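Local coordinates for complement C1r subcomponent (Homo sapiens, PDB 6F1D), which is a serine protease of the C1 complex that activates C1s in the classical complement pathway, here represented by its second CUB domain, at residues L44-L47 and E48-I52. Numbering follows the deposited sequence.
Sequences LKFL and EPFDI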
ATOM      1  N   LEU A  44      -5.760   6.731   5.185  1.00 18.60           N
ATOM      2  CA  LEU A  44      -5.376   6.218   3.860  1.00 14.53           C
ATOM      3  C   LEU A  44      -6.626   5.993   3.026  1.00 23.03           C
ATOM      4  O   LEU A  44      -7.641   5.463   3.524  1.00 26.07           O
ATOM      5  CB  LEU A  44      -4.629   4.879   3.974  1.00 21.84           C
ATOM      6  CG  LEU A  44      -3.475   4.747   4.963  1.00 26.02           C
ATOM      7  CD1 LEU A  44      -2.928   3.332   4.831  1.00 22.05           C
ATOM      8  CD2 LEU A  44      -2.412   5.750   4.608  1.00 26.92           C
ATOM      9  N   LYS A  45      -6.554   6.405   1.766  1.00 18.55           N
ATOM     10  CA  LYS A  45      -7.655   6.249   0.844  1.00 18.99           C
ATOM     11  C   LYS A  45      -7.134   5.708  -0.481  1.00 21.79           C
ATOM     12  O   LYS A  45      -6.399   6.402  -1.178  1.00 22.65           O
ATOM     13  CB  LYS A  45      -8.311   7.600   0.600  1.00 18.56           C
ATOM     14  CG  LYS A  45      -9.294   7.494  -0.478  1.00 33.41           C
ATOM     15  CD  LYS A  45      -9.511   8.817  -1.164  1.00 40.34           C
ATOM     16  CE  LYS A  45     -10.846   8.772  -1.778  1.00 53.66           C
ATOM     17  NZ  LYS A  45     -11.964   8.692  -0.795  1.00 64.50           N
ATOM     18  N   PHE A  46      -7.577   4.531  -0.873  1.00 21.80           N
ATOM     19  CA  PHE A  46      -7.134   4.011  -2.154  1.00 20.32           C
ATOM     20  C   PHE A  46      -7.968   4.562  -3.284  1.00 27.60           C
ATOM     21  O   PHE A  46      -9.187   4.678  -3.167  1.00 20.04           O
ATOM     22  CB  PHE A  46      -7.215   2.497  -2.140  1.00 23.09           C
ATOM     23  CG  PHE A  46      -6.083   1.870  -1.373  1.00 21.26           C
ATOM     24  CD1 PHE A  46      -4.914   1.538  -2.028  1.00 19.23           C
ATOM     25  CD2 PHE A  46      -6.167   1.686  -0.009  1.00 26.47           C
ATOM     26  CE1 PHE A  46      -3.825   0.979  -1.317  1.00 21.01           C
ATOM     27  CE2 PHE A  46      -5.103   1.129   0.709  1.00 33.14           C
ATOM     28  CZ  PHE A  46      -3.940   0.765   0.048  1.00 25.18           C
ATOM     29  N   LEU A  47      -7.319   4.786  -4.416  1.00 21.63           N
ATOM     30  CA  LEU A  47      -7.964   5.232  -5.625  1.00 21.81           C
ATOM     31  C   LEU A  47      -8.325   4.046  -6.504  1.00 25.72           C
ATOM     32  O   LEU A  47      -7.917   2.917  -6.254  1.00 23.66           O
ATOM     33  CB  LEU A  47      -7.058   6.207  -6.361  1.00 26.11           C
ATOM     34  CG  LEU A  47      -6.920   7.569  -5.642  1.00 28.83           C
ATOM     35  CD1 LEU A  47      -8.209   8.001  -4.967  1.00 39.48           C
ATOM     36  CD2 LEU A  47      -5.838   7.596  -4.631  1.00 34.09           C
ATOM     37  N   GLU A  48      -9.133   4.306  -7.519  1.00 30.32           N
ATOM     38  CA  GLU A  48      -9.355   3.287  -8.539  1.00 36.94           C
ATOM     39  C   GLU A  48      -8.596   3.649  -9.810  1.00 33.89           C
ATOM     40  O   GLU A  48      -8.450   4.830 -10.119  1.00 34.74           O
ATOM     41  CB  GLU A  48     -10.851   3.153  -8.863  1.00 46.52           C
ATOM     42  CG  GLU A  48     -11.683   2.826  -7.637  1.00 63.76           C
ATOM     43  CD  GLU A  48     -13.148   2.512  -7.941  1.00 82.48           C
ATOM     44  OE1 GLU A  48     -13.783   1.820  -7.108  1.00 87.06           O
ATOM     45  OE2 GLU A  48     -13.668   2.961  -8.992  1.00 88.33           O
ATOM     46  N   PRO A  49      -8.103   2.677 -10.578  1.00 31.38           N
ATOM     47  CA  PRO A  49      -8.146   1.233 -10.392  1.00 23.89           C
ATOM     48  C   PRO A  49      -7.251   0.710  -9.291  1.00 24.78           C
ATOM     49  O   PRO A  49      -6.214   1.277  -8.943  1.00 24.97           O
ATOM     50  CB  PRO A  49      -7.663   0.699 -11.743  1.00 28.83           C
ATOM     51  CG  PRO A  49      -6.710   1.761 -12.188  1.00 27.33           C
ATOM     52  CD  PRO A  49      -7.454   3.027 -11.853  1.00 30.47           C
ATOM     53  N   PHE A  50      -7.703  -0.405  -8.736  1.00 25.62           N
ATOM     54  CA  PHE A  50      -6.955  -1.199  -7.770  1.00 25.88           C
ATOM     55  C   PHE A  50      -6.947  -2.593  -8.357  1.00 24.71           C
ATOM     56  O   PHE A  50      -8.011  -3.122  -8.690  1.00 22.45           O
ATOM     57  CB  PHE A  50      -7.633  -1.182  -6.398  1.00 21.10           C
ATOM     58  CG  PHE A  50      -6.912  -1.985  -5.332  1.00 18.49           C
ATOM     59  CD1 PHE A  50      -7.189  -3.333  -5.138  1.00 23.21           C
ATOM     60  CD2 PHE A  50      -6.008  -1.375  -4.520  1.00 20.36           C
ATOM     61  CE1 PHE A  50      -6.523  -4.051  -4.127  1.00 22.86           C
ATOM     62  CE2 PHE A  50      -5.363  -2.056  -3.526  1.00 21.82           C
ATOM     63  CZ  PHE A  50      -5.612  -3.402  -3.331  1.00 26.48           C
ATOM     64  N   ASP A  51      -5.760  -3.169  -8.552  1.00 20.05           N
ATOM     65  CA  ASP A  51      -5.691  -4.465  -9.231  1.00 18.73           C
ATOM     66  C   ASP A  51      -4.390  -5.147  -8.806  1.00 24.87           C
ATOM     67  O   ASP A  51      -3.317  -4.807  -9.315  1.00 17.30           O
ATOM     68  CB  ASP A  51      -5.797  -4.285 -10.749  1.00 24.63           C
ATOM     69  CG  ASP A  51      -5.570  -5.575 -11.513  1.00 36.88           C
ATOM     70  OD1 ASP A  51      -5.838  -6.663 -10.926  1.00 42.46           O
ATOM     71  OD2 ASP A  51      -5.139  -5.500 -12.700  1.00 40.55           O
ATOM     72  N   ILE A  52      -4.493  -6.047  -7.835  1.00 16.92           N
ATOM     73  CA  ILE A  52      -3.364  -6.868  -7.408  1.00 16.77           C
ATOM     74  C   ILE A  52      -3.765  -8.302  -7.709  1.00 29.43           C
ATOM     75  O   ILE A  52      -4.882  -8.715  -7.372  1.00 20.54           O
ATOM     76  CB  ILE A  52      -3.048  -6.675  -5.918  1.00 14.95           C
ATOM     77  CG1 ILE A  52      -2.668  -5.208  -5.633  1.00 16.53           C
ATOM     78  CG2 ILE A  52      -1.935  -7.669  -5.423  1.00 15.68           C
ATOM     79  CD1 ILE A  52      -2.336  -4.935  -4.186  1.00 21.78           C
TER
HETATM   80  O   HOH W   1      -5.532   1.672  -6.184  1.00 19.81           O
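A cis-proline turn of type VIb follows a β-strand of the CUB sandwich, and across it F46 and F50 meet ring against ring. The pair is an offset edge-to-face (T-shaped) stack: the edge of F50 is directed at the face of F46, with ring centroids 5.6 Å apart and planes at 87°. The CD1-CE1 side of F46 meets CD2 and CE2 of F50, CD1 of F46 lying 3.9 Å from CE2 of F50 and 4.0 Å from CD2 of F50. Both CB atoms head toward the opposite segment. F50 holds CG opposite its own backbone nitrogen (chi1 -180°), which carries its CD2-CE2 side to the F46 ring.

Between them the backbone bends through L47, E48 and P49, with the cis bond joining E48 to P49. Such a turn needs no hydrogen bond from O of L47 to N of F50, and none forms. The bend brings two carbonyl oxygens close, O of L47 and O of P49 being 3.6 Å apart, and a water links these acceptors, which could not bond to each other. The water oxygen lies 2.7 Å from O of L47 and 2.9 Å from O of P49, and it sits in the plane of the F50 ring, at its edge on the CD2 side. CB of E48 leaves away from 44-47, yet CB and CG still lie against the L47 carbonyl; the extended chain carries OE1 to a salt bridge with R82.

P49 O also accepts a hydrogen bond from Y20 OH. L47 pairs through its backbone with K109, the first residue of strand 109-116. F46 packs on L65 and I67 of strand 64-69 in the facing sheet and on L110 of strand 109-116, while F50 rests on loop residues R82, P83 and W108.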